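Local atomic coordinates of Rv3651-like N-terminal domain-containing protein (Mycobacterium tuberculosis, PDB entry 4Q6U), a protein that is of unknown molecular function but probably acts as a sensor, combining an N-terminal domain of the GAF clan with two PAS-like domains. Residues E157-V165 and L245-K255; V310-R318 and L329-L340. All coordinates share one frame; numbering follows the deposited sequence.

Contact 1 of 2, residues E157-V165 and L245-K255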
loop_
_atom_site.group_PDB
_atom_site.type_symbol
_atom_site.label_atom_id
_atom_site.label_comp_id
_atom_site.label_asym_id
_atom_site.label_seq_id
_atom_site.Cartn_x
_atom_site.Cartn_y
_atom_site.Cartn_z
ATOM N N GLU B 157 -1.483 -8.661 4.489
ATOM C CA GLU B 157 -2.759 -9.366 4.394
ATOM C C GLU B 157 -2.849 -10.133 3.065
ATOM O O GLU B 157 -3.510 -11.166 2.976
ATOM C CB GLU B 157 -3.943 -8.398 4.542
ATOM C CG GLU B 157 -5.314 -9.110 4.645
ATOM C CD GLU B 157 -6.355 -8.291 5.393
ATOM O OE1 GLU B 157 -6.091 -7.110 5.691
ATOM O OE2 GLU B 157 -7.443 -8.826 5.690
ATOM N N THR B 158 -2.171 -9.629 2.036
ATOM C CA THR B 158 -2.095 -10.326 0.754
ATOM C C THR B 158 -1.520 -11.732 0.931
ATOM O O THR B 158 -1.994 -12.696 0.327
ATOM C CB THR B 158 -1.227 -9.539 -0.268
ATOM O OG1 THR B 158 -1.790 -8.234 -0.479
ATOM C CG2 THR B 158 -1.151 -10.276 -1.600
ATOM N N GLN B 159 -0.492 -11.838 1.766
ATOM C CA GLN B 159 0.154 -13.120 2.024
ATOM C C GLN B 159 -0.736 -14.042 2.834
ATOM O O GLN B 159 -0.663 -15.259 2.689
ATOM C CB GLN B 159 1.486 -12.922 2.749
ATOM C CG GLN B 159 2.671 -12.840 1.813
ATOM C CD GLN B 159 2.507 -11.738 0.797
ATOM O OE1 GLN B 159 2.319 -10.575 1.155
ATOM N NE2 GLN B 159 2.558 -12.096 -0.483
ATOM N N VAL B 160 -1.578 -13.473 3.689
ATOM C CA VAL B 160 -2.521 -14.297 4.446
ATOM C C VAL B 160 -3.525 -14.922 3.490
ATOM O O VAL B 160 -3.792 -16.121 3.536
ATOM C CB VAL B 160 -3.276 -13.489 5.521
ATOM C CG1 VAL B 160 -4.401 -14.335 6.144
ATOM C CG2 VAL B 160 -2.322 -12.989 6.591
ATOM N N LEU B 161 -4.084 -14.096 2.614
ATOM C CA LEU B 161 -5.054 -14.579 1.651
ATOM C C LEU B 161 -4.403 -15.571 0.696
ATOM O O LEU B 161 -5.000 -16.576 0.333
ATOM C CB LEU B 161 -5.665 -13.400 0.884
ATOM C CG LEU B 161 -6.397 -12.365 1.734
ATOM C CD1 LEU B 161 -6.650 -11.047 0.944
ATOM C CD2 LEU B 161 -7.713 -12.922 2.262
ATOM N N ALA B 162 -3.171 -15.279 0.294
ATOM C CA ALA B 162 -2.423 -16.170 -0.584
ATOM C C ALA B 162 -2.227 -17.517 0.092
ATOM O O ALA B 162 -2.451 -18.561 -0.517
ATOM C CB ALA B 162 -1.065 -15.563 -0.956
HETATM N N MSE B 163 -1.807 -17.471 1.354
HETATM C CA MSE B 163 -1.646 -18.665 2.190
HETATM C C MSE B 163 -2.909 -19.526 2.119
HETATM O O MSE B 163 -2.831 -20.747 2.022
HETATM C CB MSE B 163 -1.325 -18.251 3.641
HETATM C CG MSE B 163 -1.095 -19.390 4.651
HETATM SE SE MSE B 163 -0.538 -18.835 6.477
HETATM C CE MSE B 163 1.274 -18.177 6.085
ATOM N N ALA B 164 -4.073 -18.880 2.104
ATOM C CA ALA B 164 -5.345 -19.592 2.196
ATOM C C ALA B 164 -5.873 -20.222 0.894
ATOM O O ALA B 164 -6.527 -21.263 0.949
ATOM C CB ALA B 164 -6.396 -18.660 2.769
ATOM N N VAL B 165 -5.618 -19.616 -0.265
ATOM C CA VAL B 165 -6.265 -20.090 -1.504
ATOM C C VAL B 165 -5.448 -21.121 -2.277
ATOM O O VAL B 165 -5.996 -21.989 -2.960
ATOM C CB VAL B 165 -6.575 -18.931 -2.481
ATOM C CG1 VAL B 165 -7.739 -18.117 -1.986
ATOM C CG2 VAL B 165 -5.348 -18.062 -2.690
ATOM N N LEU B 245 -13.772 -11.247 -0.700
ATOM C CA LEU B 245 -12.824 -12.093 -1.399
ATOM C C LEU B 245 -13.177 -13.536 -1.104
ATOM O O LEU B 245 -13.527 -13.870 0.027
ATOM C CB LEU B 245 -11.395 -11.790 -0.979
ATOM C CG LEU B 245 -10.943 -10.365 -1.310
ATOM C CD1 LEU B 245 -9.608 -10.086 -0.660
ATOM C CD2 LEU B 245 -10.848 -10.215 -2.822
ATOM N N VAL B 246 -13.105 -14.385 -2.125
ATOM C CA VAL B 246 -13.442 -15.793 -1.962
ATOM C C VAL B 246 -12.407 -16.701 -2.623
ATOM O O VAL B 246 -11.688 -16.278 -3.533
ATOM C CB VAL B 246 -14.835 -16.118 -2.550
ATOM C CG1 VAL B 246 -15.867 -15.107 -2.071
ATOM C CG2 VAL B 246 -14.784 -16.165 -4.074
ATOM N N ASP B 247 -12.318 -17.945 -2.149
ATOM C CA ASP B 247 -11.537 -18.956 -2.846
ATOM C C ASP B 247 -12.357 -19.419 -4.039
ATOM O O ASP B 247 -13.462 -19.938 -3.887
ATOM C CB ASP B 247 -11.174 -20.133 -1.926
ATOM C CG ASP B 247 -10.196 -21.119 -2.575
ATOM O OD1 ASP B 247 -10.306 -21.374 -3.788
ATOM O OD2 ASP B 247 -9.311 -21.651 -1.870
ATOM N N LEU B 248 -11.808 -19.211 -5.229
ATOM C CA LEU B 248 -12.498 -19.528 -6.472
ATOM C C LEU B 248 -12.873 -21.010 -6.602
ATOM O O LEU B 248 -13.982 -21.347 -7.026
ATOM C CB LEU B 248 -11.629 -19.093 -7.652
ATOM C CG LEU B 248 -11.576 -17.571 -7.810
ATOM C CD1 LEU B 248 -10.577 -17.140 -8.880
ATOM C CD2 LEU B 248 -12.973 -17.046 -8.132
ATOM N N LYS B 249 -11.949 -21.884 -6.213
ATOM C CA LYS B 249 -12.135 -23.325 -6.338
ATOM C C LYS B 249 -13.232 -23.865 -5.416
ATOM O O LYS B 249 -14.019 -24.720 -5.811
ATOM C CB LYS B 249 -10.815 -24.048 -6.049
ATOM N N THR B 250 -13.288 -23.350 -4.192
ATOM C CA THR B 250 -14.132 -23.948 -3.162
ATOM C C THR B 250 -15.305 -23.071 -2.717
ATOM O O THR B 250 -16.178 -23.534 -1.984
ATOM C CB THR B 250 -13.290 -24.292 -1.923
ATOM O OG1 THR B 250 -12.634 -23.110 -1.450
ATOM C CG2 THR B 250 -12.236 -25.336 -2.270
ATOM N N TRP B 251 -15.311 -21.817 -3.172
ATOM C CA TRP B 251 -16.240 -20.777 -2.709
ATOM C C TRP B 251 -16.081 -20.482 -1.209
ATOM O O TRP B 251 -17.002 -19.996 -0.553
ATOM C CB TRP B 251 -17.699 -21.142 -3.018
ATOM C CG TRP B 251 -18.568 -19.920 -3.096
ATOM C CD1 TRP B 251 -19.463 -19.482 -2.159
ATOM C CD2 TRP B 251 -18.591 -18.951 -4.156
ATOM N NE1 TRP B 251 -20.048 -18.307 -2.576
ATOM C CE2 TRP B 251 -19.532 -17.962 -3.800
ATOM C CE3 TRP B 251 -17.910 -18.828 -5.373
ATOM C CZ2 TRP B 251 -19.812 -16.864 -4.619
ATOM C CZ3 TRP B 251 -18.191 -17.736 -6.187
ATOM C CH2 TRP B 251 -19.131 -16.769 -5.805
ATOM N N THR B 252 -14.907 -20.777 -0.668
ATOM C CA THR B 252 -14.619 -20.439 0.715
ATOM C C THR B 252 -14.561 -18.919 0.863
ATOM O O THR B 252 -13.913 -18.235 0.066
ATOM C CB THR B 252 -13.294 -21.060 1.183
ATOM O OG1 THR B 252 -13.393 -22.488 1.137
ATOM C CG2 THR B 252 -12.965 -20.617 2.607
ATOM N N LEU B 253 -15.261 -18.385 1.857
ATOM C CA LEU B 253 -15.253 -16.944 2.093
ATOM C C LEU B 253 -13.979 -16.536 2.838
ATOM O O LEU B 253 -13.650 -17.114 3.884
ATOM C CB LEU B 253 -16.498 -16.541 2.879
ATOM C CG LEU B 253 -16.698 -15.066 3.202
ATOM C CD1 LEU B 253 -16.888 -14.241 1.935
ATOM C CD2 LEU B 253 -17.896 -14.923 4.128
ATOM N N LEU B 254 -13.261 -15.550 2.299
ATOM C CA LEU B 254 -11.971 -15.147 2.876
ATOM C C LEU B 254 -12.036 -13.842 3.661
ATOM O O LEU B 254 -11.523 -13.756 4.781
ATOM C CB LEU B 254 -10.917 -15.003 1.780
ATOM C CG LEU B 254 -10.699 -16.187 0.842
ATOM C CD1 LEU B 254 -9.745 -15.783 -0.267
ATOM C CD2 LEU B 254 -10.175 -17.418 1.595
ATOM N N LYS B 255 -12.651 -12.821 3.068
ATOM C CA LYS B 255 -12.644 -11.492 3.666
ATOM C C LYS B 255 -13.795 -10.630 3.178
ATOM O O LYS B 255 -14.109 -10.635 1.991
ATOM C CB LYS B 255 -11.327 -10.770 3.359
ATOM C CG LYS B 255 -11.232 -9.410 4.046
ATOM C CD LYS B 255 -9.972 -8.686 3.694
ATOM C CE LYS B 255 -9.939 -7.331 4.365
ATOM N NZ LYS B 255 -9.482 -7.374 5.789
HETATM O O HOH W 1 -8.924 -21.139 1.397
HETATM O O HOH W 2 -7.899 -24.034 -2.156
#
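Leu161 and Leu254 face each other where helix 157-165 runs antiparallel to strand 253-255, the segment axes 172° apart and 9.7 Å at their closest. Farther on, the end of the helix draws in on the turn, with CA of Val165 5.6 Å from CA of Asp247. Within 245-255 the two short strands pair antiparallel, and Leu254 and Lys255 both lie opposite Leu245, a classic beta bulge. Its consequence is that Leu254 and Lys255, although consecutive, both direct their side chains at the helix. Leu161 spreads its two methyls over this surface: CD1 presses on CD1 of Leu245 at 3.5 Å, tighter than usual for two carbons, while CD2 rests against CB of Leu254. The Leu254 methyls divide in turn, CD2 reaching CB of Ala164 and CD1 meeting CG1 of Val165 at 3.5 Å, these last two side chains crossing at about a right angle. The contact thus packs a helix of the middle PAS-like domain against side chains of strands 253-256 and 242-246, at one border of the C-terminal PAS-like sheet, and Leu228 of the second subunit also packs on Leu161. At the start of the helix, Lys255 NZ and Glu157 OE2 form a buried, very short salt bridge of 2.5 Å, the nitrogen coming to the syn side of OE2 but 27° out of the carboxylate plane. Lys255 stays extended as far as CE and turns only at its last torsion (chi4 82°), which swings NZ to the carboxylate; the carbonyls of Pro149 and Glu152 also receive bonds from NZ. At the other end, Asp247 splits its carboxylate: OD1 accepts from Lys249 N in an Asx turn, while OD2 takes a 2.8 Å bond from a water that also donates to Val165 O.

Contact 2 of 2, residues V310-R318 and L329-L340; sequences VPVHVTVNR and LVALRLPTDEEL
His313 holds CG anti to its own backbone nitrogen (chi1 -177°), and Arg333, opposite it in the antiparallel pair, turns CG between N and the carbonyl carbon (chi1 67°), then runs extended to NE, so that ring and guanidinium lie side by side. They stack flat, centres 3.7 Å apart and planes at 8°, with NH2 over the middle of the ring. Glu339 fixes the guanidinium's rotation end-on: NH1 donates to OE1 and NH2 to OE2, the latter at 2.6 Å and almost straight. OE1 also accepts from Thr336 N, while Glu339 N bonds back to Thr336 OG1 at 3.0 Å, a capping box that starts the helix. The ring's ND1 shares a water with Thr315 OG1 and Ala331 O; Thr315 OG1 is also bonded to Ser297 on the adjacent strand. On the other side of the sheet, Val314 reaches CG1 of Val330 with CG1 and CD2 of Leu332 with CG2, both at 3.5 Å. From the helix, CD2 of Leu340 touches CB of Pro311 on the strand at 3.6 Å. Six backbone hydrogen bonds join His313, Thr315 and Asn317 to Arg333, Ala331 and Leu329, making the antiparallel hairpin of a PAS-like sheet.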
loop_
_atom_site.group_PDB
_atom_site.type_symbol
_atom_site.label_atom_id
_atom_site.label_comp_id
_atom_site.label_asym_id
_atom_site.label_seq_id
_atom_site.Cartn_x
_atom_site.Cartn_y
_atom_site.Cartn_z
ATOM N N VAL B 310 -31.509 -19.026 -0.860
ATOM C CA VAL B 310 -31.789 -17.626 -1.139
ATOM C C VAL B 310 -31.045 -17.212 -2.402
ATOM O O VAL B 310 -29.829 -17.360 -2.474
ATOM C CB VAL B 310 -31.371 -16.720 0.049
ATOM C CG1 VAL B 310 -31.364 -15.263 -0.356
ATOM C CG2 VAL B 310 -32.307 -16.946 1.232
ATOM N N PRO B 311 -31.776 -16.720 -3.415
ATOM C CA PRO B 311 -31.126 -16.246 -4.643
ATOM C C PRO B 311 -30.337 -14.966 -4.406
ATOM O O PRO B 311 -30.862 -14.021 -3.832
ATOM C CB PRO B 311 -32.303 -16.001 -5.602
ATOM C CG PRO B 311 -33.495 -15.835 -4.714
ATOM C CD PRO B 311 -33.246 -16.719 -3.526
ATOM N N VAL B 312 -29.080 -14.954 -4.825
ATOM C CA VAL B 312 -28.212 -13.792 -4.634
ATOM C C VAL B 312 -27.522 -13.489 -5.942
ATOM O O VAL B 312 -26.982 -14.396 -6.578
ATOM C CB VAL B 312 -27.134 -14.017 -3.550
ATOM C CG1 VAL B 312 -26.114 -12.843 -3.535
ATOM C CG2 VAL B 312 -27.768 -14.235 -2.171
ATOM N N HIS B 313 -27.534 -12.223 -6.346
ATOM C CA HIS B 313 -26.860 -11.832 -7.573
ATOM C C HIS B 313 -25.373 -11.622 -7.294
ATOM O O HIS B 313 -24.988 -10.817 -6.441
ATOM C CB HIS B 313 -27.480 -10.569 -8.167
ATOM C CG HIS B 313 -26.865 -10.165 -9.473
ATOM N ND1 HIS B 313 -25.687 -9.453 -9.550
ATOM C CD2 HIS B 313 -27.258 -10.390 -10.747
ATOM C CE1 HIS B 313 -25.387 -9.248 -10.821
ATOM N NE2 HIS B 313 -26.321 -9.807 -11.568
ATOM N N VAL B 314 -24.550 -12.353 -8.036
ATOM C CA VAL B 314 -23.117 -12.412 -7.800
ATOM C C VAL B 314 -22.337 -11.909 -9.012
ATOM O O VAL B 314 -22.597 -12.334 -10.137
ATOM C CB VAL B 314 -22.692 -13.849 -7.481
ATOM C CG1 VAL B 314 -21.203 -13.961 -7.419
ATOM C CG2 VAL B 314 -23.329 -14.316 -6.174
ATOM N N THR B 315 -21.395 -10.996 -8.779
ATOM C CA THR B 315 -20.508 -10.502 -9.835
ATOM C C THR B 315 -19.051 -10.749 -9.424
ATOM O O THR B 315 -18.628 -10.358 -8.336
ATOM C CB THR B 315 -20.750 -9.014 -10.123
ATOM O OG1 THR B 315 -22.088 -8.839 -10.602
ATOM C CG2 THR B 315 -19.762 -8.486 -11.169
ATOM N N VAL B 316 -18.297 -11.418 -10.292
ATOM C CA VAL B 316 -17.014 -11.997 -9.904
ATOM C C VAL B 316 -15.864 -11.534 -10.778
ATOM O O VAL B 316 -15.955 -11.584 -12.004
ATOM C CB VAL B 316 -17.059 -13.536 -9.963
ATOM C CG1 VAL B 316 -15.912 -14.133 -9.170
ATOM C CG2 VAL B 316 -18.367 -14.041 -9.428
ATOM N N ASN B 317 -14.788 -11.078 -10.137
ATOM C CA ASN B 317 -13.548 -10.746 -10.833
ATOM C C ASN B 317 -12.409 -11.571 -10.257
ATOM O O ASN B 317 -12.429 -11.914 -9.084
ATOM C CB ASN B 317 -13.228 -9.249 -10.719
ATOM C CG ASN B 317 -14.160 -8.381 -11.555
ATOM O OD1 ASN B 317 -13.834 -8.005 -12.679
ATOM N ND2 ASN B 317 -15.323 -8.058 -11.005
ATOM N N ARG B 318 -11.422 -11.899 -11.081
ATOM C CA ARG B 318 -10.252 -12.617 -10.588
ATOM C C ARG B 318 -9.192 -11.633 -10.105
ATOM O O ARG B 318 -8.806 -10.740 -10.846
ATOM C CB ARG B 318 -9.672 -13.512 -11.676
ATOM C CG ARG B 318 -8.534 -14.388 -11.201
ATOM C CD ARG B 318 -8.080 -15.352 -12.290
ATOM N NE ARG B 318 -7.292 -14.685 -13.322
ATOM C CZ ARG B 318 -6.873 -15.276 -14.436
ATOM N NH1 ARG B 318 -7.173 -16.548 -14.667
ATOM N NH2 ARG B 318 -6.156 -14.599 -15.320
ATOM N N LEU B 329 -12.844 -11.760 -6.389
ATOM C CA LEU B 329 -13.521 -10.598 -5.850
ATOM C C LEU B 329 -14.984 -10.735 -6.219
ATOM O O LEU B 329 -15.338 -10.700 -7.398
ATOM C CB LEU B 329 -12.951 -9.292 -6.399
ATOM C CG LEU B 329 -13.831 -8.082 -6.083
ATOM C CD1 LEU B 329 -13.846 -7.830 -4.586
ATOM C CD2 LEU B 329 -13.390 -6.846 -6.848
ATOM N N VAL B 330 -15.828 -10.903 -5.215
ATOM C CA VAL B 330 -17.239 -11.117 -5.461
ATOM C C VAL B 330 -18.066 -9.943 -4.960
ATOM O O VAL B 330 -17.857 -9.476 -3.847
ATOM C CB VAL B 330 -17.724 -12.421 -4.778
ATOM C CG1 VAL B 330 -19.204 -12.552 -4.914
ATOM C CG2 VAL B 330 -17.027 -13.627 -5.392
ATOM N N ALA B 331 -18.990 -9.464 -5.790
ATOM C CA ALA B 331 -19.937 -8.430 -5.382
ATOM C C ALA B 331 -21.324 -9.040 -5.212
ATOM O O ALA B 331 -21.901 -9.548 -6.162
ATOM C CB ALA B 331 -19.971 -7.297 -6.395
ATOM N N LEU B 332 -21.853 -8.977 -3.999
ATOM C CA LEU B 332 -23.120 -9.628 -3.680
ATOM C C LEU B 332 -24.257 -8.658 -3.470
ATOM O O LEU B 332 -24.141 -7.718 -2.693
ATOM C CB LEU B 332 -22.976 -10.460 -2.417
ATOM C CG LEU B 332 -21.827 -11.449 -2.418
ATOM C CD1 LEU B 332 -21.611 -11.914 -1.002
ATOM C CD2 LEU B 332 -22.246 -12.597 -3.277
ATOM N N ARG B 333 -25.383 -8.932 -4.113
ATOM C CA ARG B 333 -26.580 -8.148 -3.888
ATOM C C ARG B 333 -27.840 -8.962 -4.194
ATOM O O ARG B 333 -27.778 -10.020 -4.816
ATOM C CB ARG B 333 -26.553 -6.870 -4.740
ATOM C CG ARG B 333 -26.648 -7.106 -6.251
ATOM C CD ARG B 333 -26.887 -5.788 -7.024
ATOM N NE ARG B 333 -26.751 -5.935 -8.479
ATOM C CZ ARG B 333 -27.611 -6.588 -9.253
ATOM N NH1 ARG B 333 -28.680 -7.172 -8.721
ATOM N NH2 ARG B 333 -27.407 -6.667 -10.562
ATOM N N LEU B 334 -28.985 -8.462 -3.752
ATOM C CA LEU B 334 -30.260 -9.083 -4.093
ATOM C C LEU B 334 -30.525 -8.994 -5.600
ATOM O O LEU B 334 -30.261 -7.960 -6.216
ATOM C CB LEU B 334 -31.388 -8.417 -3.308
ATOM C CG LEU B 334 -31.268 -8.595 -1.792
ATOM C CD1 LEU B 334 -32.383 -7.866 -1.062
ATOM C CD2 LEU B 334 -31.283 -10.074 -1.450
ATOM N N PRO B 335 -31.037 -10.079 -6.206
ATOM C CA PRO B 335 -31.356 -10.035 -7.636
ATOM C C PRO B 335 -32.713 -9.388 -7.880
ATOM O O PRO B 335 -33.595 -9.517 -7.034
ATOM C CB PRO B 335 -31.371 -11.510 -8.038
ATOM C CG PRO B 335 -31.819 -12.217 -6.791
ATOM C CD PRO B 335 -31.332 -11.396 -5.612
ATOM N N THR B 336 -32.861 -8.690 -9.005
ATOM C CA THR B 336 -34.143 -8.096 -9.387
ATOM C C THR B 336 -35.116 -9.166 -9.859
ATOM O O THR B 336 -34.714 -10.299 -10.132
ATOM C CB THR B 336 -33.984 -7.060 -10.514
ATOM O OG1 THR B 336 -33.393 -7.688 -11.659
ATOM C CG2 THR B 336 -33.109 -5.902 -10.064
ATOM N N ASP B 337 -36.395 -8.804 -9.964
ATOM C CA ASP B 337 -37.396 -9.731 -10.478
ATOM C C ASP B 337 -36.974 -10.192 -11.869
ATOM O O ASP B 337 -37.068 -11.372 -12.206
ATOM C CB ASP B 337 -38.780 -9.078 -10.518
ATOM N N GLU B 338 -36.475 -9.244 -12.655
ATOM C CA GLU B 338 -35.965 -9.526 -13.987
ATOM C C GLU B 338 -34.816 -10.536 -13.949
ATOM O O GLU B 338 -34.816 -11.511 -14.705
ATOM C CB GLU B 338 -35.512 -8.227 -14.663
ATOM N N GLU B 339 -33.853 -10.308 -13.059
ATOM C CA GLU B 339 -32.681 -11.174 -12.967
ATOM C C GLU B 339 -33.056 -12.600 -12.580
ATOM O O GLU B 339 -32.439 -13.558 -13.047
ATOM C CB GLU B 339 -31.668 -10.604 -11.968
ATOM C CG GLU B 339 -30.594 -9.727 -12.619
ATOM C CD GLU B 339 -29.999 -8.708 -11.668
ATOM O OE1 GLU B 339 -30.476 -8.615 -10.516
ATOM O OE2 GLU B 339 -29.053 -7.997 -12.076
ATOM N N LEU B 340 -34.065 -12.738 -11.728
ATOM C CA LEU B 340 -34.509 -14.059 -11.300
ATOM C C LEU B 340 -35.065 -14.834 -12.490
ATOM O O LEU B 340 -34.843 -16.036 -12.620
ATOM C CB LEU B 340 -35.562 -13.950 -10.196
ATOM C CG LEU B 340 -35.127 -13.360 -8.856
ATOM C CD1 LEU B 340 -36.355 -12.902 -8.088
ATOM C CD2 LEU B 340 -34.334 -14.380 -8.045
HETATM O O HOH W 3 -23.575 -8.510 -8.115
#

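Overall arrangement
Along the chain the two contacts follow one another, both segments of contact 1 coming before those of contact 2, and their centres lie 19 Å apart. They share the five-stranded antiparallel sheet of the C-terminal PAS-like domain: contact 1 uses strands 242-246 and 253-256, at one edge, contact 2 the hairpin 309-320 and 325-333, with 242-246 and 325-333 as neighbours. The two touch directly where Val246 and Trp251 pack on Val330, and Trp251 also on Val314. Contact 1 brings the middle domain's helix 157-165 to this sheet, whereas contact 2 is internal to the domain and leads into helix 337-343. Both also pack on the second subunit, contact 1 through helix 157-165, contact 2 through Asn317 and Leu329.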